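Thiaminase-I (Naegleria gruberi, PDB 4HCW) belongs to the thiaminase family and has a two-lobed alpha/beta fold of the kind found in periplasmic binding proteins. Local coordinates at residues Y16-N21 with V27-L32; E138-V143 with L203-V208; D183-Q186 with Q190-K193; D263-N268 with E281-L286. All blocks are in the same frame, centred on the assembly; numbering follows the deposited sequence.

Interaction 1 (Y16-N21 with V27-L32)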
loop_
_atom_site.group_PDB
_atom_site.type_symbol
_atom_site.label_atom_id
_atom_site.label_comp_id
_atom_site.label_asym_id
_atom_site.label_seq_id
_atom_site.Cartn_x
_atom_site.Cartn_y
_atom_site.Cartn_z
ATOM N N TYR A 16 -0.706 -6.082 -8.062
ATOM C CA TYR A 16 -1.888 -5.297 -7.722
ATOM C C TYR A 16 -1.743 -3.818 -8.069
ATOM O O TYR A 16 -1.751 -2.953 -7.193
ATOM C CB TYR A 16 -2.259 -5.493 -6.252
ATOM C CG TYR A 16 -2.595 -6.928 -5.917
ATOM C CD1 TYR A 16 -3.877 -7.424 -6.115
ATOM C CD2 TYR A 16 -1.629 -7.789 -5.417
ATOM C CE1 TYR A 16 -4.189 -8.736 -5.815
ATOM C CE2 TYR A 16 -1.931 -9.103 -5.116
ATOM C CZ TYR A 16 -3.212 -9.570 -5.317
ATOM O OH TYR A 16 -3.521 -10.876 -5.018
ATOM N N LEU A 17 -1.611 -3.547 -9.364
ATOM C CA LEU A 17 -1.585 -2.189 -9.887
ATOM C C LEU A 17 -2.950 -1.887 -10.503
ATOM O O LEU A 17 -3.696 -2.811 -10.826
ATOM C CB LEU A 17 -0.471 -2.049 -10.929
ATOM C CG LEU A 17 0.958 -2.185 -10.403
ATOM C CD1 LEU A 17 1.968 -1.891 -11.501
ATOM C CD2 LEU A 17 1.180 -1.272 -9.208
ATOM N N PRO A 18 -3.291 -0.596 -10.658
ATOM C CA PRO A 18 -4.614 -0.240 -11.185
ATOM C C PRO A 18 -4.859 -0.745 -12.604
ATOM O O PRO A 18 -3.924 -1.156 -13.291
ATOM C CB PRO A 18 -4.594 1.292 -11.175
ATOM C CG PRO A 18 -3.145 1.661 -11.166
ATOM C CD PRO A 18 -2.498 0.601 -10.332
ATOM N N SER A 19 -6.119 -0.716 -13.029
ATOM C CA SER A 19 -6.478 -1.089 -14.391
ATOM C C SER A 19 -7.565 -0.161 -14.920
ATOM O O SER A 19 -8.216 0.545 -14.151
ATOM C CB SER A 19 -6.950 -2.544 -14.453
ATOM O OG SER A 19 -8.199 -2.707 -13.804
ATOM N N TRP A 20 -7.753 -0.164 -16.236
ATOM C CA TRP A 20 -8.773 0.669 -16.863
ATOM C C TRP A 20 -9.811 -0.184 -17.577
ATOM O O TRP A 20 -9.563 -1.350 -17.880
ATOM C CB TRP A 20 -8.134 1.652 -17.845
ATOM C CG TRP A 20 -7.271 2.682 -17.184
ATOM C CD1 TRP A 20 -7.658 3.912 -16.742
ATOM C CD2 TRP A 20 -5.872 2.570 -16.890
ATOM N NE1 TRP A 20 -6.588 4.575 -16.189
ATOM C CE2 TRP A 20 -5.483 3.774 -16.268
ATOM C CE3 TRP A 20 -4.916 1.571 -17.092
ATOM C CZ2 TRP A 20 -4.176 4.004 -15.846
ATOM C CZ3 TRP A 20 -3.619 1.803 -16.672
ATOM C CH2 TRP A 20 -3.261 3.010 -16.056
ATOM N N ASN A 21 -10.972 0.406 -17.847
ATOM C CA ASN A 21 -12.051 -0.311 -18.515
ATOM C C ASN A 21 -13.112 0.620 -19.095
ATOM O O ASN A 21 -13.434 1.656 -18.512
ATOM C CB ASN A 21 -12.704 -1.307 -17.553
ATOM C CG ASN A 21 -12.957 -2.657 -18.195
ATOM O OD1 ASN A 21 -13.173 -2.754 -19.404
ATOM N ND2 ASN A 21 -12.928 -3.711 -17.387
ATOM N N VAL A 27 -7.523 -2.952 -19.494
ATOM C CA VAL A 27 -6.112 -2.613 -19.635
ATOM C C VAL A 27 -5.426 -2.547 -18.275
ATOM O O VAL A 27 -5.740 -1.688 -17.453
ATOM C CB VAL A 27 -5.923 -1.268 -20.359
ATOM C CG1 VAL A 27 -4.446 -0.911 -20.436
ATOM C CG2 VAL A 27 -6.537 -1.323 -21.748
ATOM N N LYS A 28 -4.492 -3.462 -18.043
ATOM C CA LYS A 28 -3.754 -3.508 -16.786
ATOM C C LYS A 28 -2.469 -2.695 -16.876
ATOM O O LYS A 28 -1.708 -2.829 -17.834
ATOM C CB LYS A 28 -3.426 -4.955 -16.413
ATOM C CG LYS A 28 -4.623 -5.779 -15.968
ATOM C CD LYS A 28 -4.628 -7.142 -16.641
ATOM C CE LYS A 28 -5.058 -8.238 -15.679
ATOM N NZ LYS A 28 -4.024 -8.486 -14.635
ATOM N N LEU A 29 -2.231 -1.857 -15.872
ATOM C CA LEU A 29 -1.025 -1.040 -15.825
ATOM C C LEU A 29 0.216 -1.914 -15.692
ATOM O O LEU A 29 1.294 -1.558 -16.170
ATOM C CB LEU A 29 -1.091 -0.048 -14.661
ATOM C CG LEU A 29 0.092 0.913 -14.527
ATOM C CD1 LEU A 29 0.149 1.862 -15.715
ATOM C CD2 LEU A 29 0.022 1.684 -13.220
ATOM N N ILE A 30 0.056 -3.062 -15.042
ATOM C CA ILE A 30 1.161 -3.993 -14.845
ATOM C C ILE A 30 1.672 -4.533 -16.183
ATOM O O ILE A 30 2.853 -4.848 -16.324
ATOM C CB ILE A 30 0.768 -5.156 -13.898
ATOM C CG1 ILE A 30 1.992 -5.999 -13.534
ATOM C CG2 ILE A 30 -0.331 -6.016 -14.511
ATOM C CD1 ILE A 30 3.099 -5.211 -12.867
ATOM N N ASN A 31 0.780 -4.620 -17.167
ATOM C CA ASN A 31 1.159 -5.072 -18.499
ATOM C C ASN A 31 1.916 -3.997 -19.269
ATOM O O ASN A 31 2.844 -4.298 -20.022
ATOM C CB ASN A 31 -0.069 -5.525 -19.289
ATOM C CG ASN A 31 -0.663 -6.814 -18.755
ATOM O OD1 ASN A 31 0.035 -7.627 -18.148
ATOM N ND2 ASN A 31 -1.958 -7.008 -18.982
ATOM N N LEU A 32 1.517 -2.744 -19.077
ATOM C CA LEU A 32 2.192 -1.623 -19.720
ATOM C C LEU A 32 3.621 -1.488 -19.207
ATOM O O LEU A 32 4.543 -1.225 -19.976
ATOM C CB LEU A 32 1.424 -0.320 -19.487
ATOM C CG LEU A 32 0.021 -0.232 -20.090
ATOM C CD1 LEU A 32 -0.560 1.160 -19.895
ATOM C CD2 LEU A 32 0.044 -0.609 -21.565
#
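Ser-19 and Trp-20 run antiparallel to Val-27 and Lys-28, with Trp-20 and Val-27 as a hydrogen-bonded pair and Ser-19 and Lys-28 as the non-hydrogen-bonded pair beside it. Trp-20 N donates to Val-27 O at 2.8 Å. Val-27 N returns a bond to Trp-20 O at 3.1 Å. A third backbone bond joins Leu-29 N to Pro-18 O at 3.2 Å, and here the N lies in the carbonyl plane.

On one face of the strands the indole of Trp-20 lies beside Val-27 and reaches on to Leu-29. Its CG is anti to the carbonyl carbon (chi1 -67°), which carries the six-membered ring toward the start of the helix. Leu-29 CD1 meets this ring at its edge, in plane, 3.6 Å from Trp-20 CH2. Val-27 O also sits near the ring edge, by CE3.

The whole is a beta hairpin whose second strand runs directly into a helix. Lys-28 is the N-cap of helix 29-34. The bond from Leu-29 N therefore ties the helix start to the first strand.

Leu-29 divides its two methyls. CD1 serves Trp-20, while CD2 rests on the ring of Pro-18, 3.8 Å from CG. Next to this pair, Leu-17 and Ile-30 meet at about a right angle, with Leu-17 CD1 3.8 Å from Ile-30 CD1. On the other face of the strands Ser-19 CB lies 4.3 Å from Lys-28 CG. Outside the hairpin, Pro-18 also touches Glu-233, Cys-236 and Thr-301, and Trp-20 touches Glu-237.

Interaction 2 (E138-V143 with L203-V208)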
loop_
_atom_site.group_PDB
_atom_site.type_symbol
_atom_site.label_atom_id
_atom_site.label_comp_id
_atom_site.label_asym_id
_atom_site.label_seq_id
_atom_site.Cartn_x
_atom_site.Cartn_y
_atom_site.Cartn_z
ATOM N N GLU A 138 -12.984 11.088 14.078
ATOM C CA GLU A 138 -13.355 12.492 14.172
ATOM C C GLU A 138 -14.262 12.884 13.010
ATOM O O GLU A 138 -15.252 13.593 13.194
ATOM C CB GLU A 138 -12.099 13.365 14.179
ATOM C CG GLU A 138 -12.367 14.859 14.129
ATOM C CD GLU A 138 -11.091 15.671 14.028
ATOM O OE1 GLU A 138 -11.177 16.889 13.766
ATOM O OE2 GLU A 138 -9.999 15.091 14.208
ATOM N N LEU A 139 -13.924 12.404 11.818
ATOM C CA LEU A 139 -14.686 12.715 10.613
ATOM C C LEU A 139 -16.059 12.054 10.630
ATOM O O LEU A 139 -17.054 12.667 10.244
ATOM C CB LEU A 139 -13.911 12.283 9.365
ATOM C CG LEU A 139 -14.538 12.618 8.010
ATOM N N ALA A 140 -16.103 10.803 11.081
ATOM C CA ALA A 140 -17.341 10.027 11.103
ATOM C C ALA A 140 -18.401 10.660 11.999
ATOM O O ALA A 140 -19.584 10.683 11.657
ATOM C CB ALA A 140 -17.059 8.597 11.544
ATOM N N GLN A 141 -17.968 11.172 13.146
ATOM C CA GLN A 141 -18.873 11.810 14.093
ATOM C C GLN A 141 -19.466 13.085 13.508
ATOM O O GLN A 141 -20.630 13.404 13.739
ATOM C CB GLN A 141 -18.136 12.132 15.393
ATOM C CG GLN A 141 -17.601 10.908 16.115
ATOM C CD GLN A 141 -16.601 11.261 17.196
ATOM O OE1 GLN A 141 -16.236 12.425 17.367
ATOM N NE2 GLN A 141 -16.147 10.254 17.933
ATOM N N LYS A 142 -18.654 13.806 12.743
ATOM C CA LYS A 142 -19.072 15.084 12.182
ATOM C C LYS A 142 -20.012 14.922 10.990
ATOM O O LYS A 142 -20.994 15.654 10.865
ATOM C CB LYS A 142 -17.850 15.911 11.779
ATOM C CG LYS A 142 -16.960 16.320 12.939
ATOM C CD LYS A 142 -15.716 17.033 12.437
ATOM C CE LYS A 142 -14.835 17.513 13.576
ATOM N NZ LYS A 142 -13.597 18.161 13.060
ATOM N N VAL A 143 -19.714 13.962 10.120
ATOM C CA VAL A 143 -20.495 13.774 8.899
ATOM C C VAL A 143 -21.844 13.099 9.152
ATOM O O VAL A 143 -22.797 13.303 8.400
ATOM C CB VAL A 143 -19.710 12.982 7.830
ATOM C CG1 VAL A 143 -18.441 13.727 7.447
ATOM C CG2 VAL A 143 -19.385 11.581 8.326
ATOM N N LEU A 203 -18.138 2.617 10.317
ATOM C CA LEU A 203 -18.980 1.839 9.413
ATOM C C LEU A 203 -20.361 2.468 9.230
ATOM O O LEU A 203 -20.943 2.403 8.147
ATOM C CB LEU A 203 -19.117 0.397 9.913
ATOM C CG LEU A 203 -20.032 -0.528 9.104
ATOM C CD1 LEU A 203 -19.590 -0.596 7.650
ATOM C CD2 LEU A 203 -20.076 -1.920 9.716
ATOM N N ASP A 204 -20.877 3.080 10.291
ATOM C CA ASP A 204 -22.185 3.727 10.235
ATOM C C ASP A 204 -22.150 5.003 9.400
ATOM O O ASP A 204 -23.185 5.482 8.940
ATOM C CB ASP A 204 -22.699 4.032 11.644
ATOM C CG ASP A 204 -23.129 2.784 12.392
ATOM O OD1 ASP A 204 -23.523 1.800 11.729
ATOM O OD2 ASP A 204 -23.075 2.788 13.639
ATOM N N SER A 205 -20.953 5.547 9.207
ATOM C CA SER A 205 -20.785 6.768 8.429
ATOM C C SER A 205 -20.481 6.469 6.964
ATOM O O SER A 205 -20.310 7.385 6.161
ATOM C CB SER A 205 -19.674 7.633 9.024
ATOM O OG SER A 205 -20.002 8.046 10.338
ATOM N N THR A 206 -20.415 5.187 6.621
ATOM C CA THR A 206 -20.105 4.788 5.253
ATOM C C THR A 206 -21.353 4.371 4.485
ATOM O O THR A 206 -22.185 3.619 4.991
ATOM C CB THR A 206 -19.078 3.640 5.207
ATOM O OG1 THR A 206 -19.622 2.481 5.851
ATOM C CG2 THR A 206 -17.792 4.048 5.902
ATOM N N VAL A 207 -21.472 4.864 3.257
ATOM C CA VAL A 207 -22.589 4.508 2.394
ATOM C C VAL A 207 -22.323 3.163 1.731
ATOM O O VAL A 207 -21.208 2.898 1.277
ATOM C CB VAL A 207 -22.811 5.573 1.302
ATOM C CG1 VAL A 207 -24.072 5.268 0.506
ATOM C CG2 VAL A 207 -22.891 6.959 1.922
ATOM N N VAL A 208 -23.340 2.309 1.685
ATOM C CA VAL A 208 -23.217 1.026 1.008
ATOM C C VAL A 208 -23.084 1.255 -0.494
ATOM O O VAL A 208 -24.069 1.213 -1.233
ATOM C CB VAL A 208 -24.421 0.109 1.291
ATOM C CG1 VAL A 208 -24.170 -1.286 0.735
ATOM C CG2 VAL A 208 -24.693 0.043 2.785
#
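Ser-205 OG lies among three backbone carbonyls. Gly-144 O is its main partner; Thr-201 O and Ala-140 O, the latter at 3.0 Å from Ser-205 OG, are also within reach. The hydroxyl has a single proton, and which carbonyl takes it is not decided. The contact joins the last turn of helix 136-143 to a type I beta turn, Leu-203 to Thr-206, at the end of helix 193-203. Carbonyls at a helix C-terminal end carry partial negative charge, so a hydroxyl placed among them would probably be polarised.

The serine puts OG beside its own backbone N and anti to its carbonyl carbon (chi1 -63°), turned to the helix. Its CB packs there too. Ala-140 CB is 3.8 Å from Ser-205 CB, and Val-143 CG2 touches the same carbon at 4.0 Å. Both helix residues lie on one side of the helix, one turn apart. Backbone bonds continue the join: Asp-204 pairs with Glu-146, Ser-205 with Gln-147 and Ile-148, and Val-207 with Ile-148.

The helix has a salt bridge on a different side. Lys-142 NZ reaches Glu-138 OE1 at 2.8 Å and takes the anti lone pair of that oxygen. Within the turn, Leu-203 O accepts two bonds from Thr-206, one from N at 3.2 Å and one from OG1. Both donors come from the same face of the carbonyl plane, and Thr-206 OG1 lies 2.7 Å from Leu-203 O.

Interaction 3 (D183-Q186 with Q190-K193)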
loop_
_atom_site.group_PDB
_atom_site.type_symbol
_atom_site.label_atom_id
_atom_site.label_comp_id
_atom_site.label_asym_id
_atom_site.label_seq_id
_atom_site.Cartn_x
_atom_site.Cartn_y
_atom_site.Cartn_z
ATOM N N ASP A 183 -1.848 -12.010 19.359
ATOM C CA ASP A 183 -2.504 -10.727 19.581
ATOM C C ASP A 183 -3.813 -10.655 18.803
ATOM O O ASP A 183 -4.505 -9.637 18.827
ATOM C CB ASP A 183 -1.588 -9.574 19.165
ATOM C CG ASP A 183 -0.365 -9.450 20.050
ATOM O OD1 ASP A 183 -0.476 -9.719 21.265
ATOM O OD2 ASP A 183 0.710 -9.081 19.531
ATOM N N LEU A 184 -4.145 -11.742 18.114
ATOM C CA LEU A 184 -5.349 -11.795 17.296
ATOM C C LEU A 184 -6.479 -12.521 18.020
ATOM O O LEU A 184 -6.258 -13.571 18.624
ATOM C CB LEU A 184 -5.059 -12.496 15.967
ATOM C CG LEU A 184 -3.846 -12.012 15.170
ATOM C CD1 LEU A 184 -3.758 -12.744 13.839
ATOM C CD2 LEU A 184 -3.899 -10.509 14.958
ATOM N N PRO A 185 -7.696 -11.954 17.963
ATOM C CA PRO A 185 -8.899 -12.572 18.530
ATOM C C PRO A 185 -9.126 -13.965 17.953
ATOM O O PRO A 185 -9.203 -14.121 16.735
ATOM C CB PRO A 185 -10.017 -11.628 18.081
ATOM C CG PRO A 185 -9.346 -10.310 17.922
ATOM C CD PRO A 185 -7.976 -10.623 17.395
ATOM N N GLN A 186 -9.230 -14.962 18.824
ATOM C CA GLN A 186 -9.297 -16.351 18.385
ATOM C C GLN A 186 -10.723 -16.897 18.399
ATOM O O GLN A 186 -11.064 -17.783 17.612
ATOM C CB GLN A 186 -8.395 -17.222 19.264
ATOM C CG GLN A 186 -7.891 -18.483 18.583
ATOM C CD GLN A 186 -6.892 -18.186 17.482
ATOM O OE1 GLN A 186 -6.267 -17.125 17.463
ATOM N NE2 GLN A 186 -6.737 -19.125 16.556
ATOM N N GLN A 190 -12.313 -12.634 23.002
ATOM C CA GLN A 190 -11.023 -11.960 22.946
ATOM C C GLN A 190 -11.125 -10.692 22.107
ATOM O O GLN A 190 -10.185 -9.901 22.040
ATOM C CB GLN A 190 -9.958 -12.891 22.363
ATOM C CG GLN A 190 -9.838 -14.225 23.083
ATOM C CD GLN A 190 -8.792 -15.129 22.462
ATOM O OE1 GLN A 190 -7.898 -14.666 21.753
ATOM N NE2 GLN A 190 -8.902 -16.427 22.718
ATOM N N VAL A 191 -12.274 -10.509 21.463
ATOM C CA VAL A 191 -12.528 -9.317 20.663
ATOM C C VAL A 191 -12.724 -8.100 21.563
ATOM O O VAL A 191 -13.639 -8.068 22.384
ATOM C CB VAL A 191 -13.777 -9.490 19.775
ATOM C CG1 VAL A 191 -14.117 -8.185 19.069
ATOM C CG2 VAL A 191 -13.565 -10.611 18.768
ATOM N N ASN A 192 -11.856 -7.104 21.406
ATOM C CA ASN A 192 -11.933 -5.885 22.202
ATOM C C ASN A 192 -13.167 -5.067 21.837
ATOM O O ASN A 192 -13.248 -4.503 20.746
ATOM C CB ASN A 192 -10.664 -5.050 22.017
ATOM C CG ASN A 192 -10.511 -3.970 23.075
ATOM O OD1 ASN A 192 -11.487 -3.349 23.499
ATOM N ND2 ASN A 192 -9.276 -3.742 23.508
ATOM N N LYS A 193 -14.122 -5.003 22.759
ATOM C CA LYS A 193 -15.395 -4.333 22.507
ATOM C C LYS A 193 -15.256 -2.821 22.340
ATOM O O LYS A 193 -16.071 -2.190 21.665
ATOM C CB LYS A 193 -16.402 -4.653 23.614
ATOM C CG LYS A 193 -17.358 -5.786 23.274
ATOM C CD LYS A 193 -16.617 -7.079 22.983
ATOM C CE LYS A 193 -17.574 -8.192 22.595
ATOM N NZ LYS A 193 -16.857 -9.475 22.355
#
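The polar part of the contact is one weak bond, from Gln-186 N to Gln-190 OE1 at 3.2 Å. It is bent, with an N-H...O angle of 142°. Gln-190 makes it with a stretched side chain. CG is anti to the carbonyl carbon (chi1 -54°) and the chain is extended beyond it, so the amide is laid alongside the backbone of Gln-186. The side-chain amide of Gln-190 thus bridges the two sides of a short loop that folds back on itself. No strand or helix takes part in this pairing.

Van der Waals contacts lie around this bond. The Gln-190 amide rests against Gln-186 CB, with OE1 and NE2 about equally near, each 3.6 Å from that carbon. Gln-190 CB comes within 4.0 Å of Pro-185 CA.

The apolar pair is Pro-185 with Val-191. Pro-185 CB meets the CG2 branch of Val-191 at 3.8 Å. Both residues are buried, and each also packs on helix 343-353: the proline on Cys-349 and Leu-353, the valine on Val-352. Pro-185 further touches Tyr-165 of helix 158-169, whose OH accepts a hydrogen bond from Asn-192 N. Asn-192 is the N-cap of helix 193-203, and its OD1 takes the N-H of Asp-194.

The chemistry is thus of two kinds. The one hydrogen bond across the contact is long and bent and joins two exposed glutamines, whereas the apolar pair beside it is buried and faces a helix.

Interaction 4 (D263-N268 with E281-L286)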
loop_
_atom_site.group_PDB
_atom_site.type_symbol
_atom_site.label_atom_id
_atom_site.label_comp_id
_atom_site.label_asym_id
_atom_site.label_seq_id
_atom_site.Cartn_x
_atom_site.Cartn_y
_atom_site.Cartn_z
ATOM N N ASP A 263 5.232 -1.479 -0.464
ATOM C CA ASP A 263 5.669 -2.655 -1.203
ATOM C C ASP A 263 7.183 -2.615 -1.350
ATOM O O ASP A 263 7.753 -1.589 -1.723
ATOM C CB ASP A 263 4.995 -2.712 -2.573
ATOM C CG ASP A 263 3.496 -2.914 -2.474
ATOM O OD1 ASP A 263 3.057 -3.668 -1.580
ATOM O OD2 ASP A 263 2.757 -2.319 -3.286
ATOM N N VAL A 264 7.834 -3.733 -1.050
ATOM C CA VAL A 264 9.290 -3.771 -0.996
ATOM C C VAL A 264 9.897 -4.827 -1.919
ATOM O O VAL A 264 9.512 -5.997 -1.882
ATOM C CB VAL A 264 9.781 -4.012 0.448
ATOM C CG1 VAL A 264 11.275 -4.268 0.471
ATOM C CG2 VAL A 264 9.423 -2.827 1.334
ATOM N N LEU A 265 10.843 -4.398 -2.750
ATOM C CA LEU A 265 11.608 -5.310 -3.593
ATOM C C LEU A 265 12.729 -5.953 -2.786
ATOM O O LEU A 265 13.583 -5.261 -2.236
ATOM C CB LEU A 265 12.197 -4.566 -4.791
ATOM C CG LEU A 265 11.245 -4.236 -5.942
ATOM C CD1 LEU A 265 11.859 -3.191 -6.858
ATOM C CD2 LEU A 265 10.907 -5.496 -6.719
ATOM N N ALA A 266 12.722 -7.279 -2.718
ATOM C CA ALA A 266 13.744 -8.007 -1.976
ATOM C C ALA A 266 14.287 -9.168 -2.797
ATOM O O ALA A 266 13.629 -9.647 -3.720
ATOM C CB ALA A 266 13.185 -8.506 -0.654
ATOM N N LEU A 267 15.491 -9.617 -2.458
ATOM C CA LEU A 267 16.110 -10.733 -3.161
ATOM C C LEU A 267 16.196 -11.971 -2.277
ATOM O O LEU A 267 16.317 -11.867 -1.056
ATOM C CB LEU A 267 17.504 -10.355 -3.672
ATOM C CG LEU A 267 18.176 -9.100 -3.118
ATOM C CD1 LEU A 267 19.686 -9.263 -3.135
ATOM C CD2 LEU A 267 17.774 -7.882 -3.934
ATOM N N ASN A 268 16.129 -13.141 -2.903
ATOM C CA ASN A 268 16.236 -14.402 -2.184
ATOM C C ASN A 268 17.608 -14.539 -1.535
ATOM O O ASN A 268 18.610 -14.074 -2.077
ATOM C CB ASN A 268 15.964 -15.577 -3.124
ATOM C CG ASN A 268 15.580 -16.843 -2.383
ATOM O OD1 ASN A 268 16.127 -17.149 -1.324
ATOM N ND2 ASN A 268 14.631 -17.589 -2.939
ATOM N N GLU A 281 20.660 -4.157 -10.446
ATOM C CA GLU A 281 20.493 -3.404 -11.686
ATOM C C GLU A 281 19.033 -3.407 -12.127
ATOM O O GLU A 281 18.490 -2.367 -12.507
ATOM C CB GLU A 281 21.381 -3.966 -12.803
ATOM N N VAL A 282 18.407 -4.581 -12.083
ATOM C CA VAL A 282 17.003 -4.711 -12.457
ATOM C C VAL A 282 16.139 -3.852 -11.541
ATOM O O VAL A 282 15.228 -3.158 -11.993
ATOM C CB VAL A 282 16.524 -6.175 -12.385
ATOM C CG1 VAL A 282 15.036 -6.262 -12.684
ATOM C CG2 VAL A 282 17.314 -7.044 -13.356
ATOM N N ILE A 283 16.452 -3.898 -10.250
ATOM C CA ILE A 283 15.740 -3.121 -9.245
ATOM C C ILE A 283 15.972 -1.621 -9.421
ATOM O O ILE A 283 15.035 -0.827 -9.324
ATOM C CB ILE A 283 16.150 -3.562 -7.827
ATOM C CG1 ILE A 283 15.605 -4.963 -7.542
ATOM C CG2 ILE A 283 15.657 -2.573 -6.782
ATOM C CD1 ILE A 283 16.183 -5.607 -6.310
ATOM N N LYS A 284 17.218 -1.243 -9.694
ATOM C CA LYS A 284 17.562 0.160 -9.907
ATOM C C LYS A 284 16.795 0.721 -11.097
ATOM O O LYS A 284 16.437 1.897 -11.120
ATOM C CB LYS A 284 19.068 0.323 -10.122
ATOM N N ASN A 285 16.537 -0.132 -12.081
ATOM C CA ASN A 285 15.730 0.255 -13.227
ATOM C C ASN A 285 14.273 0.457 -12.830
ATOM O O ASN A 285 13.667 1.470 -13.168
ATOM C CB ASN A 285 15.829 -0.792 -14.334
ATOM C CG ASN A 285 15.114 -0.367 -15.601
ATOM O OD1 ASN A 285 15.175 0.796 -16.002
ATOM N ND2 ASN A 285 14.419 -1.305 -16.231
ATOM N N LEU A 286 13.721 -0.508 -12.102
ATOM C CA LEU A 286 12.325 -0.458 -11.672
ATOM C C LEU A 286 11.993 0.773 -10.834
ATOM O O LEU A 286 10.846 1.219 -10.804
ATOM C CB LEU A 286 11.964 -1.718 -10.881
ATOM C CG LEU A 286 11.536 -2.954 -11.672
ATOM C CD1 LEU A 286 11.389 -4.145 -10.742
ATOM C CD2 LEU A 286 10.232 -2.683 -12.400
#
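Ile-283 is the first residue of the helix segment to meet the strand, and it touches both Leu-265 and Leu-267. Its two branches do this separately. CG2, anti to the backbone N, meets Leu-265 CD1 at 3.8 Å. CG1 is anti to the carbonyl carbon (chi1 -70°) and carries CD1 toward Leu-267, 3.7 Å from its CD2. The side chains of Ile-283 and Leu-265 lie alongside, pointing opposite ways; that of Leu-267 stands roughly perpendicular to Ile-283.

This is helix-on-sheet packing of an alpha/beta fold. Strand 260-267 lies in the mixed sheet, paired with strands 65-69 and 110-125, and helix 275-288 covers one face of it. The two short axes run nearly antiparallel, at 164°, and approach to 10.1 Å. Ile-283 also touches Val-65 and Phe-114 of the neighbouring strands.

One turn further on, Leu-286 adds the last touch. Its CD1 lies 4.0 Å from Leu-265 CD1, with the two side chains again close to perpendicular. That one methyl of Leu-265 thus serves two helix residues. Leu-286 also touches Leu-13 of strand 8-13 and the nearby Leu-37.

Overall arrangement
From the N terminus, interaction 1 comes first and closes the short hairpin between strands 19-21 and 26-28, at the start of helix 29-34. Interaction 2 opens at helix 136-143 and closes a long excursion of the chain at the turn that ends helix 193-203. Interaction 3 falls within that excursion, where it folds back a loop ahead of helix 193-203; this is the one nesting, and none cross. Interaction 4 follows and joins strand 260-267 of the main sheet to helix 275-288. None of the contacts touch. Interactions 1 and 4 are closest, with nearest atoms about 6 Å apart, while interactions 2 and 4 lie on opposite sides of the chain's centre.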